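Local structure of Beta/alpha-amylase (Paenibacillus polymyxa, 3VOC) at residues Asp316-Phe321 with Arg355-Asn360; Ala278-Leu283 with Arg307-Phe312; Lys73-Ile78 with Lys153-Gly158; Gln7-Gly12 with Val35-Thr40; Thr322-Ser327 with Gln370-Lys375. The protein hydrolyses alpha-1,4-glucosidic links of starch, this chain being the family 14 beta-amylase domain that releases maltose from non-reducing chain ends. One frame throughout, in Å; residues are numbered along the deposited sequence. Where two conformers were deposited one is given.

Contact 1: Asp316-Phe321 with Arg355-Asn360; sequences DLDLTF and RLNGEN
Arg355 and Asp318 lie alongside each other where two neighbouring parallel strands of the barrel begin, and the arginine shows how one side chain can hold a neighbouring acid along its own length, from CB to NE. Its CB sits 3.6 Å from Asp318 OD1, CG lies 4.0 Å from that oxygen, and CD passes it at 3.5 Å. The chain bends at chi3 (54°), which turns NE back to the carboxylate: NE donates to Asp318 OD2 at 3.0 Å, the acceptor lying almost in the guanidinium plane but the donor arriving 40° above the carboxylate plane. Beyond NE, NH2 pairs with Asp5. A water joins Asp318 OD1 to Arg355 N, while Lys153 binds Asp318 OD2 and Asn357 OD1, and Arg275 takes Asp318 OD1. A leucine in place of Arg355 would probably leave Asp5 without this mate and Asp318 with less positive charge about it.

Further on, the backbone ladder runs from Leu319 N to Arg355 O (2.9 Å), from Asn357 N to Leu319 O (2.8 Å) and from Phe321 N to Asn357 O. Leu319 and Leu356 touch through their CD2 atoms on the face towards helix 338-352; Thr320 CG2 meets Glu359 OE2 at 3.6 Å on the other. There Glu359, proton acceptor by similarity, forms a salt bridge with Lys279. Buried Asp318 is held by Arg355, Lys153 and Arg275, which probably stabilise its charge.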
# COMPACT_ATOMS: atom_id res chain seq x y z
N ASP A 316 -1.12 1.82 -15.95
CA ASP A 316 -2.12 0.78 -16.21
C ASP A 316 -2.18 -0.19 -15.04
O ASP A 316 -1.99 -1.40 -15.20
CB ASP A 316 -1.83 0.06 -17.54
CG ASP A 316 -2.96 -0.87 -17.94
OD1 ASP A 316 -4.12 -0.51 -17.69
OD2 ASP A 316 -2.69 -1.96 -18.50
N LEU A 317 -2.41 0.39 -13.86
CA LEU A 317 -2.64 -0.33 -12.60
C LEU A 317 -3.99 0.05 -12.02
O LEU A 317 -4.41 1.22 -12.08
CB LEU A 317 -1.56 0.02 -11.58
CG LEU A 317 -0.11 -0.33 -11.98
CD1 LEU A 317 0.89 0.22 -11.00
CD2 LEU A 317 0.09 -1.84 -12.13
N ASP A 318 -4.68 -0.94 -11.46
CA ASP A 318 -5.93 -0.69 -10.76
C ASP A 318 -5.62 -0.16 -9.38
O ASP A 318 -4.54 -0.41 -8.85
CB ASP A 318 -6.77 -1.97 -10.67
CG ASP A 318 -7.33 -2.40 -12.03
OD1 ASP A 318 -7.11 -1.72 -13.04
OD2 ASP A 318 -8.02 -3.43 -12.07
N LEU A 319 -6.57 0.56 -8.80
CA LEU A 319 -6.34 1.21 -7.50
C LEU A 319 -7.16 0.53 -6.42
O LEU A 319 -8.38 0.39 -6.55
CB LEU A 319 -6.69 2.71 -7.58
CG LEU A 319 -6.73 3.49 -6.26
CD1 LEU A 319 -5.34 3.49 -5.69
CD2 LEU A 319 -7.20 4.94 -6.49
N THR A 320 -6.48 0.11 -5.35
CA THR A 320 -7.16 -0.38 -4.16
C THR A 320 -7.12 0.74 -3.13
O THR A 320 -6.05 1.32 -2.84
CB THR A 320 -6.50 -1.66 -3.62
OG1 THR A 320 -6.65 -2.72 -4.58
CG2 THR A 320 -7.11 -2.08 -2.26
N PHE A 321 -8.28 1.07 -2.58
CA PHE A 321 -8.32 2.00 -1.48
C PHE A 321 -8.96 1.32 -0.28
O PHE A 321 -9.52 0.23 -0.40
CB PHE A 321 -9.02 3.32 -1.86
CG PHE A 321 -8.69 4.45 -0.93
CD1 PHE A 321 -7.38 4.91 -0.82
CD2 PHE A 321 -9.68 5.03 -0.13
CE1 PHE A 321 -7.05 5.95 0.07
CE2 PHE A 321 -9.36 6.09 0.76
CZ PHE A 321 -8.05 6.53 0.87
N ARG A 355 -9.88 1.86 -12.45
CA ARG A 355 -10.69 0.84 -11.78
C ARG A 355 -10.42 0.81 -10.28
O ARG A 355 -9.26 0.75 -9.85
CB ARG A 355 -10.40 -0.54 -12.36
CG ARG A 355 -10.85 -0.72 -13.84
CD ARG A 355 -10.26 -1.98 -14.45
NE ARG A 355 -10.54 -3.16 -13.64
CZ ARG A 355 -11.62 -3.94 -13.78
NH1 ARG A 355 -12.53 -3.67 -14.70
NH2 ARG A 355 -11.78 -5.00 -13.00
N LEU A 356 -11.50 0.86 -9.49
CA LEU A 356 -11.41 0.82 -8.03
C LEU A 356 -11.69 -0.55 -7.41
O LEU A 356 -12.65 -1.24 -7.77
CB LEU A 356 -12.38 1.82 -7.41
CG LEU A 356 -12.05 3.29 -7.54
CD1 LEU A 356 -13.34 4.07 -7.42
CD2 LEU A 356 -11.03 3.76 -6.47
N ASN A 357 -10.84 -0.90 -6.46
CA ASN A 357 -11.07 -2.03 -5.55
C ASN A 357 -10.98 -1.52 -4.11
O ASN A 357 -10.25 -0.57 -3.83
CB ASN A 357 -10.04 -3.14 -5.79
CG ASN A 357 -10.13 -3.71 -7.21
OD1 ASN A 357 -9.25 -3.47 -8.04
ND2 ASN A 357 -11.19 -4.47 -7.49
N GLY A 358 -11.71 -2.16 -3.20
CA GLY A 358 -11.86 -1.64 -1.84
C GLY A 358 -11.51 -2.64 -0.75
O GLY A 358 -11.49 -3.85 -0.98
N GLU A 359 -11.21 -2.12 0.44
CA GLU A 359 -10.91 -2.94 1.61
C GLU A 359 -11.42 -2.20 2.81
O GLU A 359 -11.55 -0.98 2.76
CB GLU A 359 -9.40 -3.08 1.79
CG GLU A 359 -8.72 -3.91 0.74
CD GLU A 359 -7.23 -4.02 0.97
OE1 GLU A 359 -6.71 -3.48 1.96
OE2 GLU A 359 -6.57 -4.67 0.15
N ASN A 360 -11.68 -2.91 3.90
CA ASN A 360 -11.84 -2.28 5.22
C ASN A 360 -10.46 -2.06 5.83
O ASN A 360 -9.54 -2.87 5.59
CB ASN A 360 -12.69 -3.15 6.16
CG ASN A 360 -12.19 -4.58 6.24
OD1 ASN A 360 -11.93 -5.21 5.21
ND2 ASN A 360 -12.04 -5.11 7.46
O HOH W 1 -7.82 0.87 -14.12
O HOH W 2 -6.36 -2.65 -7.25

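Contact 2: Ala278-Leu283 with Arg307-Phe312; sequences AKISGL and RLIQKF
Ala278 meets the ring of Phe312 twice, and with these two touches the end of a barrel strand begins its packing against helix 305-315. Its CB lies 3.8 Å from Phe312 CE2, and its carbonyl oxygen approaches the same carbon at the ring edge, 3.5 Å away. Lys279, a substrate-binding residue by similarity, points away from the helix. Ile280 points back and carries most of the packing. With CG1 anti to the carbonyl carbon (chi1 -68°) and CD1 extended beyond it, the side chain reaches in among three helix residues: CD1 is 3.7 Å from Leu308 CD2, meeting it tip to tip, 4.0 Å from Ile309 CG1 and 3.7 Å from Phe312 CE1. After this the chain leaves the helix, and Ser281 OG hydrogen-bonds Glu163, the predicted proton donor. Leu319 of the next strand also touches both Ile280 and Phe312. This is the layering of a TIM barrel, closed parallel strands inside and helices outside, with the presumed catalytic residues at the strand ends.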
# COMPACT_ATOMS: atom_id res chain seq x y z
N ALA A 278 -2.33 -1.85 -7.19
CA ALA A 278 -1.53 -1.43 -6.04
C ALA A 278 -2.43 -0.60 -5.14
O ALA A 278 -3.55 -0.24 -5.53
CB ALA A 278 -0.29 -0.63 -6.48
N LYS A 279 -1.95 -0.30 -3.94
CA LYS A 279 -2.79 0.30 -2.90
C LYS A 279 -2.30 1.66 -2.45
O LYS A 279 -1.10 1.87 -2.21
CB LYS A 279 -2.88 -0.65 -1.71
CG LYS A 279 -3.19 -2.11 -2.11
CD LYS A 279 -3.34 -3.08 -0.91
CE LYS A 279 -3.72 -4.49 -1.41
NZ LYS A 279 -4.13 -5.43 -0.31
N ILE A 280 -3.25 2.58 -2.32
CA ILE A 280 -2.99 3.86 -1.68
C ILE A 280 -3.47 3.76 -0.24
O ILE A 280 -4.54 3.21 0.03
CB ILE A 280 -3.68 5.02 -2.46
CG1 ILE A 280 -3.00 5.21 -3.83
CG2 ILE A 280 -3.66 6.36 -1.65
CD1 ILE A 280 -3.65 6.34 -4.69
N SER A 281 -2.64 4.25 0.69
CA SER A 281 -2.93 4.24 2.11
C SER A 281 -4.10 5.17 2.43
O SER A 281 -4.26 6.22 1.80
CB SER A 281 -1.70 4.75 2.86
OG SER A 281 -1.84 4.58 4.27
N GLY A 282 -4.88 4.80 3.45
CA GLY A 282 -5.95 5.66 3.95
C GLY A 282 -5.46 6.44 5.17
O GLY A 282 -5.59 5.97 6.30
N LEU A 283 -4.91 7.62 4.93
CA LEU A 283 -4.29 8.41 5.99
C LEU A 283 -5.31 9.45 6.46
O LEU A 283 -5.17 10.66 6.21
CB LEU A 283 -2.96 9.01 5.50
CG LEU A 283 -1.92 7.95 5.07
CD1 LEU A 283 -0.73 8.63 4.39
CD2 LEU A 283 -1.43 7.15 6.30
N ARG A 307 -2.83 13.93 -9.28
CA ARG A 307 -1.61 13.53 -9.95
C ARG A 307 -1.23 12.10 -9.61
O ARG A 307 -0.76 11.38 -10.47
CB ARG A 307 -0.47 14.45 -9.56
CG ARG A 307 0.66 14.46 -10.58
CD ARG A 307 1.71 15.45 -10.13
NE ARG A 307 2.68 14.82 -9.24
CZ ARG A 307 3.53 15.49 -8.46
NH1 ARG A 307 3.49 16.82 -8.42
NH2 ARG A 307 4.41 14.83 -7.72
N LEU A 308 -1.40 11.72 -8.35
CA LEU A 308 -1.02 10.37 -7.92
C LEU A 308 -1.88 9.34 -8.65
O LEU A 308 -1.37 8.32 -9.12
CB LEU A 308 -1.18 10.23 -6.41
CG LEU A 308 -0.76 8.87 -5.80
CD1 LEU A 308 0.72 8.58 -6.03
CD2 LEU A 308 -1.04 8.87 -4.32
N ILE A 309 -3.17 9.61 -8.74
CA ILE A 309 -4.11 8.66 -9.34
C ILE A 309 -3.91 8.63 -10.85
O ILE A 309 -4.03 7.58 -11.48
CB ILE A 309 -5.58 8.90 -8.87
CG1 ILE A 309 -5.68 8.59 -7.36
CG2 ILE A 309 -6.56 7.98 -9.60
CD1 ILE A 309 -6.95 9.18 -6.68
N GLN A 310 -3.55 9.78 -11.43
CA GLN A 310 -3.11 9.82 -12.83
C GLN A 310 -1.95 8.85 -13.12
O GLN A 310 -1.90 8.24 -14.21
CB GLN A 310 -2.72 11.24 -13.27
CG GLN A 310 -2.35 11.34 -14.78
CD GLN A 310 -3.46 10.91 -15.71
OE1 GLN A 310 -3.23 10.15 -16.68
NE2 GLN A 310 -4.67 11.38 -15.44
N LYS A 311 -1.02 8.71 -12.17
CA LYS A 311 0.10 7.78 -12.34
C LYS A 311 -0.37 6.33 -12.37
O LYS A 311 0.20 5.52 -13.11
CB LYS A 311 1.18 8.01 -11.27
CG LYS A 311 2.48 7.27 -11.53
CD LYS A 311 3.32 7.93 -12.63
CE LYS A 311 4.63 7.18 -12.85
NZ LYS A 311 5.18 7.54 -14.20
N PHE A 312 -1.40 5.99 -11.59
CA PHE A 312 -2.03 4.67 -11.68
C PHE A 312 -2.55 4.42 -13.10
O PHE A 312 -2.28 3.38 -13.70
CB PHE A 312 -3.17 4.50 -10.66
CG PHE A 312 -2.70 4.05 -9.31
CD1 PHE A 312 -2.08 4.96 -8.45
CD2 PHE A 312 -2.85 2.72 -8.91
CE1 PHE A 312 -1.62 4.56 -7.20
CE2 PHE A 312 -2.40 2.30 -7.65
CZ PHE A 312 -1.78 3.23 -6.78

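Contact 3: Lys73-Ile78 with Lys153-Gly158; sequences KWVPII and KIYLSG
The ring of Tyr155 takes Ile77 CG1 at its edge, near the ring plane, while Val75 CG1 comes up obliquely, 3.8 Å from CE2. With CG anti to the carbonyl carbon (chi1 -69°), the ring is carried to these two side chains; nearer the backbone, Tyr155 CB rests 3.8 Å from Ile77 CG1. The second flat group, the Trp74 indole, has Pro76 CB over one face, displaced toward the rim; its NE1 hydrogen-bonds Thr40 OG1.

Between the parallel strands, Tyr155 N donates to Pro76 O at 2.9 Å, in the carbonyl plane, and Ile78 N to Tyr155 O at 3.0 Å. Past this pair the ladder opens: Ser157 N makes a weak bond to Ile78 O, and a water donates to that oxygen while accepting from Ser157 N. Ser157 OG hydrogen-bonds His81 ND1, of a substrate-binding residue by similarity. Proline has no N-H to give, and Lys153 O, buried against Val75 CG1 (3.4 Å) and Pro76 CD (3.5 Å), finds no polar partner in the model: the rung that would have run from Pro76 to this oxygen is missing, and carbon atoms close over it.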
# COMPACT_ATOMS: atom_id res chain seq x y z
N LYS A 73 -10.83 -18.63 -6.34
CA LYS A 73 -9.73 -17.94 -7.01
C LYS A 73 -8.68 -17.49 -6.00
O LYS A 73 -8.96 -17.38 -4.80
CB LYS A 73 -10.21 -16.71 -7.79
CG LYS A 73 -11.19 -17.00 -8.91
CD LYS A 73 -10.86 -18.26 -9.66
CE LYS A 73 -11.88 -18.50 -10.77
NZ LYS A 73 -11.69 -17.50 -11.83
N TRP A 74 -7.46 -17.26 -6.50
CA TRP A 74 -6.34 -16.81 -5.66
C TRP A 74 -5.77 -15.48 -6.15
O TRP A 74 -5.38 -15.37 -7.30
CB TRP A 74 -5.22 -17.85 -5.65
CG TRP A 74 -4.17 -17.59 -4.57
CD1 TRP A 74 -4.39 -17.33 -3.24
CD2 TRP A 74 -2.74 -17.60 -4.74
NE1 TRP A 74 -3.19 -17.17 -2.57
CE2 TRP A 74 -2.17 -17.34 -3.47
CE3 TRP A 74 -1.89 -17.81 -5.84
CZ2 TRP A 74 -0.77 -17.27 -3.27
CZ3 TRP A 74 -0.50 -17.75 -5.64
CH2 TRP A 74 0.04 -17.47 -4.37
N VAL A 75 -5.72 -14.49 -5.27
CA VAL A 75 -5.16 -13.18 -5.64
C VAL A 75 -3.91 -12.93 -4.82
O VAL A 75 -3.99 -12.56 -3.64
CB VAL A 75 -6.17 -12.03 -5.48
CG1 VAL A 75 -5.50 -10.66 -5.79
CG2 VAL A 75 -7.39 -12.27 -6.39
N PRO A 76 -2.74 -13.16 -5.42
CA PRO A 76 -1.49 -12.97 -4.69
C PRO A 76 -1.12 -11.48 -4.61
O PRO A 76 -1.33 -10.73 -5.57
CB PRO A 76 -0.49 -13.72 -5.55
CG PRO A 76 -1.01 -13.52 -6.95
CD PRO A 76 -2.51 -13.59 -6.81
N ILE A 77 -0.62 -11.07 -3.45
CA ILE A 77 -0.00 -9.77 -3.27
C ILE A 77 1.49 -10.09 -3.21
O ILE A 77 1.92 -10.83 -2.33
CB ILE A 77 -0.44 -9.08 -1.95
CG1 ILE A 77 -1.98 -8.99 -1.87
CG2 ILE A 77 0.23 -7.69 -1.84
CD1 ILE A 77 -2.55 -8.84 -0.41
N ILE A 78 2.27 -9.55 -4.14
CA ILE A 78 3.72 -9.75 -4.07
C ILE A 78 4.29 -8.79 -3.00
O ILE A 78 4.57 -7.61 -3.25
CB ILE A 78 4.40 -9.59 -5.43
CG1 ILE A 78 3.66 -10.41 -6.51
CG2 ILE A 78 5.90 -9.98 -5.32
CD1 ILE A 78 3.50 -11.92 -6.18
N LYS A 153 -6.27 -11.70 -10.82
CA LYS A 153 -5.77 -10.36 -10.53
C LYS A 153 -4.52 -10.53 -9.69
O LYS A 153 -4.40 -11.50 -8.93
CB LYS A 153 -6.85 -9.56 -9.78
CG LYS A 153 -6.50 -8.12 -9.50
CD LYS A 153 -7.75 -7.26 -9.45
CE LYS A 153 -7.41 -5.80 -9.82
NZ LYS A 153 -8.61 -4.96 -10.04
N ILE A 154 -3.57 -9.61 -9.84
CA ILE A 154 -2.34 -9.64 -9.02
C ILE A 154 -2.12 -8.28 -8.38
O ILE A 154 -2.30 -7.26 -9.05
CB ILE A 154 -1.10 -10.01 -9.88
CG1 ILE A 154 -1.29 -11.41 -10.51
CG2 ILE A 154 0.19 -9.95 -9.03
CD1 ILE A 154 -0.27 -11.79 -11.61
N TYR A 155 -1.74 -8.25 -7.10
CA TYR A 155 -1.41 -6.99 -6.42
C TYR A 155 0.09 -6.81 -6.26
O TYR A 155 0.83 -7.79 -6.06
CB TYR A 155 -2.12 -6.86 -5.05
CG TYR A 155 -3.64 -6.67 -5.15
CD1 TYR A 155 -4.20 -5.84 -6.13
CD2 TYR A 155 -4.51 -7.33 -4.28
CE1 TYR A 155 -5.60 -5.68 -6.25
CE2 TYR A 155 -5.90 -7.17 -4.37
CZ TYR A 155 -6.44 -6.34 -5.36
OH TYR A 155 -7.83 -6.18 -5.47
N LEU A 156 0.54 -5.55 -6.33
CA LEU A 156 1.92 -5.21 -6.02
C LEU A 156 1.94 -4.52 -4.68
O LEU A 156 0.93 -3.92 -4.28
CB LEU A 156 2.47 -4.26 -7.08
CG LEU A 156 2.35 -4.73 -8.52
CD1 LEU A 156 3.00 -3.71 -9.44
CD2 LEU A 156 2.93 -6.15 -8.74
N SER A 157 3.09 -4.57 -4.00
CA SER A 157 3.34 -3.80 -2.80
C SER A 157 4.21 -2.57 -3.14
O SER A 157 5.38 -2.70 -3.55
CB SER A 157 4.03 -4.67 -1.74
OG SER A 157 4.47 -3.88 -0.65
N GLY A 158 3.63 -1.39 -2.97
CA GLY A 158 4.34 -0.14 -3.30
C GLY A 158 5.16 0.43 -2.15
O GLY A 158 5.80 1.46 -2.31
O HOH W 3 5.77 -5.70 -4.96

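Contact 4: Gln7-Gly12 with Val35-Thr40; sequences QASVMG and VYAITT
Val10 and Thr39 lie near the middle of a parallel pairing whose strands, 7-11 and 37-40, diverge by 39°, as neighbouring strands of a twisted barrel do. Four backbone bonds cross it: Tyr36 N to Ala8 O (2.8 Å), Val10 N to Ala37 O, Thr39 N to Val10 O and Gly12 N to Thr39 O (2.8 Å). In the third the donor comes from above the carbonyl plane. Helix 20-32 links the strands in a beta-alpha-beta crossover and covers Val10, Val35 and Ile38; Val10 CG2 touches Val35 CG1 at 3.9 Å.

At the start of the pairing, Gln7 lies over the ring of Tyr36. Its CG stands 3.6 Å from the ring centroid, 14° off the normal, a CH-pi contact, and the amide plane is inclined 30° to the ring. The bend at chi2 folds the amide back over CD1, and NE2 is held by Lys415 O. Were Tyr36 an alanine, the Gln7 chain would lose the ring it lies over, and its amide is then likely to be held mainly through Lys415.

On the barrel's inner side, Ser9 OG packs 3.4 Å from Ala37 CB. Thr39 OG1, between the backbone N and the carbonyl carbon, lies against Met11 CA at 3.3 Å. This buried hydroxyl has no polar partner in the model, a probable cost, while the strands are joined by the backbone bonds.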
# COMPACT_ATOMS: atom_id res chain seq x y z
N GLN A 7 -16.66 -8.63 -7.67
CA GLN A 7 -16.63 -9.84 -6.85
C GLN A 7 -16.15 -9.53 -5.44
O GLN A 7 -15.40 -8.57 -5.24
CB GLN A 7 -15.69 -10.89 -7.47
CG GLN A 7 -16.10 -11.42 -8.83
CD GLN A 7 -17.39 -12.20 -8.82
OE1 GLN A 7 -17.81 -12.72 -7.80
NE2 GLN A 7 -18.04 -12.30 -9.98
N ALA A 8 -16.56 -10.36 -4.48
CA ALA A 8 -16.13 -10.20 -3.09
C ALA A 8 -15.04 -11.20 -2.77
O ALA A 8 -15.21 -12.41 -2.98
CB ALA A 8 -17.31 -10.39 -2.14
N SER A 9 -13.92 -10.70 -2.25
CA SER A 9 -12.81 -11.54 -1.83
C SER A 9 -12.57 -11.38 -0.34
O SER A 9 -13.14 -10.50 0.30
CB SER A 9 -11.57 -11.15 -2.60
OG SER A 9 -11.79 -11.41 -3.98
N VAL A 10 -11.71 -12.24 0.21
CA VAL A 10 -11.40 -12.21 1.63
C VAL A 10 -9.89 -12.41 1.78
O VAL A 10 -9.30 -13.28 1.10
CB VAL A 10 -12.16 -13.32 2.39
CG1 VAL A 10 -11.71 -13.41 3.87
CG2 VAL A 10 -13.72 -13.10 2.29
N MET A 11 -9.28 -11.60 2.64
CA MET A 11 -7.85 -11.70 2.90
C MET A 11 -7.60 -12.90 3.80
O MET A 11 -8.31 -13.12 4.77
CB MET A 11 -7.29 -10.42 3.54
CG MET A 11 -5.75 -10.33 3.54
SD MET A 11 -5.12 -8.63 3.74
CE MET A 11 -5.74 -7.89 2.25
N GLY A 12 -6.58 -13.67 3.45
CA GLY A 12 -6.19 -14.83 4.23
C GLY A 12 -5.56 -14.43 5.56
O GLY A 12 -5.36 -13.24 5.84
N VAL A 35 -18.08 -16.36 -1.69
CA VAL A 35 -16.79 -15.65 -1.81
C VAL A 35 -16.09 -16.08 -3.10
O VAL A 35 -16.12 -17.26 -3.44
CB VAL A 35 -15.89 -15.90 -0.56
CG1 VAL A 35 -14.48 -15.37 -0.78
CG2 VAL A 35 -16.53 -15.25 0.67
N TYR A 36 -15.53 -15.11 -3.81
CA TYR A 36 -14.89 -15.32 -5.11
C TYR A 36 -13.44 -15.74 -5.01
O TYR A 36 -13.02 -16.73 -5.65
CB TYR A 36 -14.99 -14.04 -5.95
CG TYR A 36 -14.35 -14.11 -7.32
CD1 TYR A 36 -14.89 -14.91 -8.34
CD2 TYR A 36 -13.21 -13.35 -7.61
CE1 TYR A 36 -14.30 -14.95 -9.62
CE2 TYR A 36 -12.62 -13.38 -8.87
CZ TYR A 36 -13.16 -14.17 -9.86
OH TYR A 36 -12.54 -14.16 -11.08
N ALA A 37 -12.66 -14.97 -4.25
CA ALA A 37 -11.22 -15.19 -4.16
C ALA A 37 -10.67 -14.99 -2.77
O ALA A 37 -11.31 -14.37 -1.91
CB ALA A 37 -10.48 -14.29 -5.14
N ILE A 38 -9.48 -15.55 -2.54
CA ILE A 38 -8.70 -15.29 -1.35
C ILE A 38 -7.52 -14.41 -1.74
O ILE A 38 -6.79 -14.74 -2.69
CB ILE A 38 -8.17 -16.59 -0.69
CG1 ILE A 38 -9.32 -17.56 -0.33
CG2 ILE A 38 -7.24 -16.27 0.51
CD1 ILE A 38 -10.32 -17.01 0.72
N THR A 39 -7.35 -13.28 -1.05
CA THR A 39 -6.15 -12.43 -1.24
C THR A 39 -5.07 -12.79 -0.19
O THR A 39 -5.38 -13.10 0.96
CB THR A 39 -6.43 -10.91 -1.23
OG1 THR A 39 -6.65 -10.48 0.11
CG2 THR A 39 -7.67 -10.56 -2.10
N THR A 40 -3.81 -12.75 -0.61
CA THR A 40 -2.75 -13.37 0.18
C THR A 40 -1.46 -12.56 0.09
O THR A 40 -0.93 -12.37 -1.00
CB THR A 40 -2.43 -14.79 -0.34
OG1 THR A 40 -3.62 -15.59 -0.31
CG2 THR A 40 -1.32 -15.47 0.51

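Contact 5: Thr322-Ser327 with Gln370-Lys375; sequences TCLEMS and QKIEEK
Lys371 crosses to the loop 322-327 with its carbon chain alone, although carbonyl oxygens line its path: no hydrogen bond links the two segments. The setting is the TIM barrel, where the loop following strand 318-321 leans on helix 367-378, which follows the next strand. A type I beta turn from Cys323 to Met326, closed by Met326 N to Cys323 O at 3.1 Å, presents Leu324 and Glu325 to the helix. Leu324 CG packs 3.8 Å from Lys375 CB, and its CB faces Ile372 CG1. That same CG1 lies 3.8 Å from Glu325 CB. Glu325 points away from the helix, and with CG between the backbone N and the carbonyl carbon (chi1 88°) its oxygens accept from the backbone N of Ala361 and Leu362, beside the substrate-binding Asn360 and Ala361 assigned by similarity. Lys371 CB meets Glu325 O at 3.6 Å, while CE passes Met326 O at 3.7 Å. The charged ends find partners away from the loop: Lys375 NZ joins Glu374 OE1 from above the carboxylate plane and also Asp343 of helix 338-352, whereas Lys371 NZ binds the syn lone pair of Glu374 OE2 at 2.8 Å.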
# COMPACT_ATOMS: atom_id res chain seq x y z
N THR A 322 -8.84 1.96 0.88
CA THR A 322 -9.20 1.35 2.15
C THR A 322 -10.03 2.32 3.00
O THR A 322 -10.37 3.42 2.53
CB THR A 322 -7.91 0.91 2.90
OG1 THR A 322 -8.26 0.30 4.14
CG2 THR A 322 -7.00 2.10 3.16
N CYS A 323 -10.35 1.92 4.22
CA CYS A 323 -11.23 2.69 5.13
C CYS A 323 -12.69 2.76 4.70
O CYS A 323 -13.45 3.57 5.25
CB CYS A 323 -10.73 4.11 5.39
SG CYS A 323 -9.05 4.20 5.84
N LEU A 324 -13.08 1.91 3.76
CA LEU A 324 -14.46 1.89 3.27
C LEU A 324 -15.52 1.66 4.36
O LEU A 324 -16.69 2.04 4.19
CB LEU A 324 -14.63 0.86 2.15
CG LEU A 324 -14.45 1.42 0.75
CD1 LEU A 324 -13.00 1.84 0.48
CD2 LEU A 324 -14.87 0.36 -0.27
N GLU A 325 -15.11 1.07 5.48
CA GLU A 325 -16.05 0.76 6.56
C GLU A 325 -16.25 1.88 7.57
O GLU A 325 -17.15 1.79 8.43
CB GLU A 325 -15.62 -0.53 7.30
CG GLU A 325 -14.62 -0.35 8.46
CD GLU A 325 -13.16 -0.07 8.04
OE1 GLU A 325 -12.88 0.20 6.84
OE2 GLU A 325 -12.29 -0.12 8.93
N MET A 326 -15.42 2.92 7.49
CA MET A 326 -15.37 3.97 8.52
C MET A 326 -16.26 5.18 8.22
O MET A 326 -16.50 5.51 7.06
CB MET A 326 -13.95 4.48 8.71
CG MET A 326 -13.05 3.54 9.45
SD MET A 326 -11.46 4.33 9.70
CE MET A 326 -10.59 2.88 10.32
N SER A 327 -16.71 5.84 9.28
CA SER A 327 -17.53 7.05 9.15
C SER A 327 -16.71 8.29 9.44
O SER A 327 -15.68 8.22 10.11
CB SER A 327 -18.73 7.00 10.11
OG SER A 327 -19.57 5.89 9.83
N GLN A 370 -22.66 -1.85 6.00
CA GLN A 370 -23.56 -0.89 5.36
C GLN A 370 -22.76 0.29 4.82
O GLN A 370 -23.06 0.81 3.74
CB GLN A 370 -24.63 -0.38 6.34
CG GLN A 370 -25.22 -1.45 7.24
CD GLN A 370 -26.11 -0.91 8.37
OE1 GLN A 370 -26.47 0.27 8.40
NE2 GLN A 370 -26.48 -1.79 9.31
N LYS A 371 -21.74 0.73 5.56
CA LYS A 371 -20.84 1.75 5.04
C LYS A 371 -20.08 1.28 3.81
O LYS A 371 -19.98 2.02 2.83
CB LYS A 371 -19.88 2.28 6.11
CG LYS A 371 -20.20 3.72 6.53
CD LYS A 371 -19.79 4.71 5.43
CE LYS A 371 -19.96 6.15 5.86
NZ LYS A 371 -21.40 6.58 5.93
N ILE A 372 -19.58 0.05 3.84
CA ILE A 372 -18.88 -0.51 2.69
C ILE A 372 -19.83 -0.57 1.51
O ILE A 372 -19.47 -0.20 0.39
CB ILE A 372 -18.27 -1.93 2.97
CG1 ILE A 372 -17.15 -1.83 4.02
CG2 ILE A 372 -17.69 -2.52 1.67
CD1 ILE A 372 -16.90 -3.13 4.76
N GLU A 373 -21.05 -1.05 1.76
CA GLU A 373 -22.08 -1.14 0.73
C GLU A 373 -22.31 0.22 0.05
O GLU A 373 -22.40 0.29 -1.17
CB GLU A 373 -23.41 -1.65 1.28
CG GLU A 373 -24.43 -1.91 0.17
CD GLU A 373 -25.84 -2.09 0.71
OE1 GLU A 373 -26.22 -1.35 1.64
OE2 GLU A 373 -26.57 -2.96 0.19
N GLU A 374 -22.43 1.27 0.85
CA GLU A 374 -22.61 2.63 0.32
C GLU A 374 -21.47 3.01 -0.63
O GLU A 374 -21.72 3.51 -1.74
CB GLU A 374 -22.76 3.64 1.48
CG GLU A 374 -22.62 5.12 1.08
CD GLU A 374 -22.02 6.00 2.19
OE1 GLU A 374 -21.39 7.04 1.89
OE2 GLU A 374 -22.19 5.65 3.38
N LYS A 375 -20.23 2.76 -0.22
CA LYS A 375 -19.08 3.14 -1.02
C LYS A 375 -18.99 2.37 -2.33
O LYS A 375 -18.87 2.99 -3.40
CB LYS A 375 -17.77 3.02 -0.21
CG LYS A 375 -17.73 3.92 1.07
CD LYS A 375 -18.16 5.36 0.76
CE LYS A 375 -17.92 6.30 1.97
NZ LYS A 375 -18.59 7.65 1.80

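How the contacts relate
Along the chain the order is contact 4, contact 3, contact 2, then contact 1, whose segments alternate with those of contact 5. Contacts 1, 3 and 4 each pair strands of the closed eight-stranded parallel barrel; contact 2 sets strand 275-279 against an outer helix, and contact 5 sets a loop against another. Contacts 1 and 2 have centres about 9 Å apart and meet through Glu359 and Lys279, contacts 1 and 3 through Lys153, and contacts 3 and 4 through Thr40. Contact 5 touches contact 1 but stays about 10 Å, nearest atoms, from contact 3. Sequence-distant strands thus bring the presumed catalytic and substrate-binding residues together in one barrel.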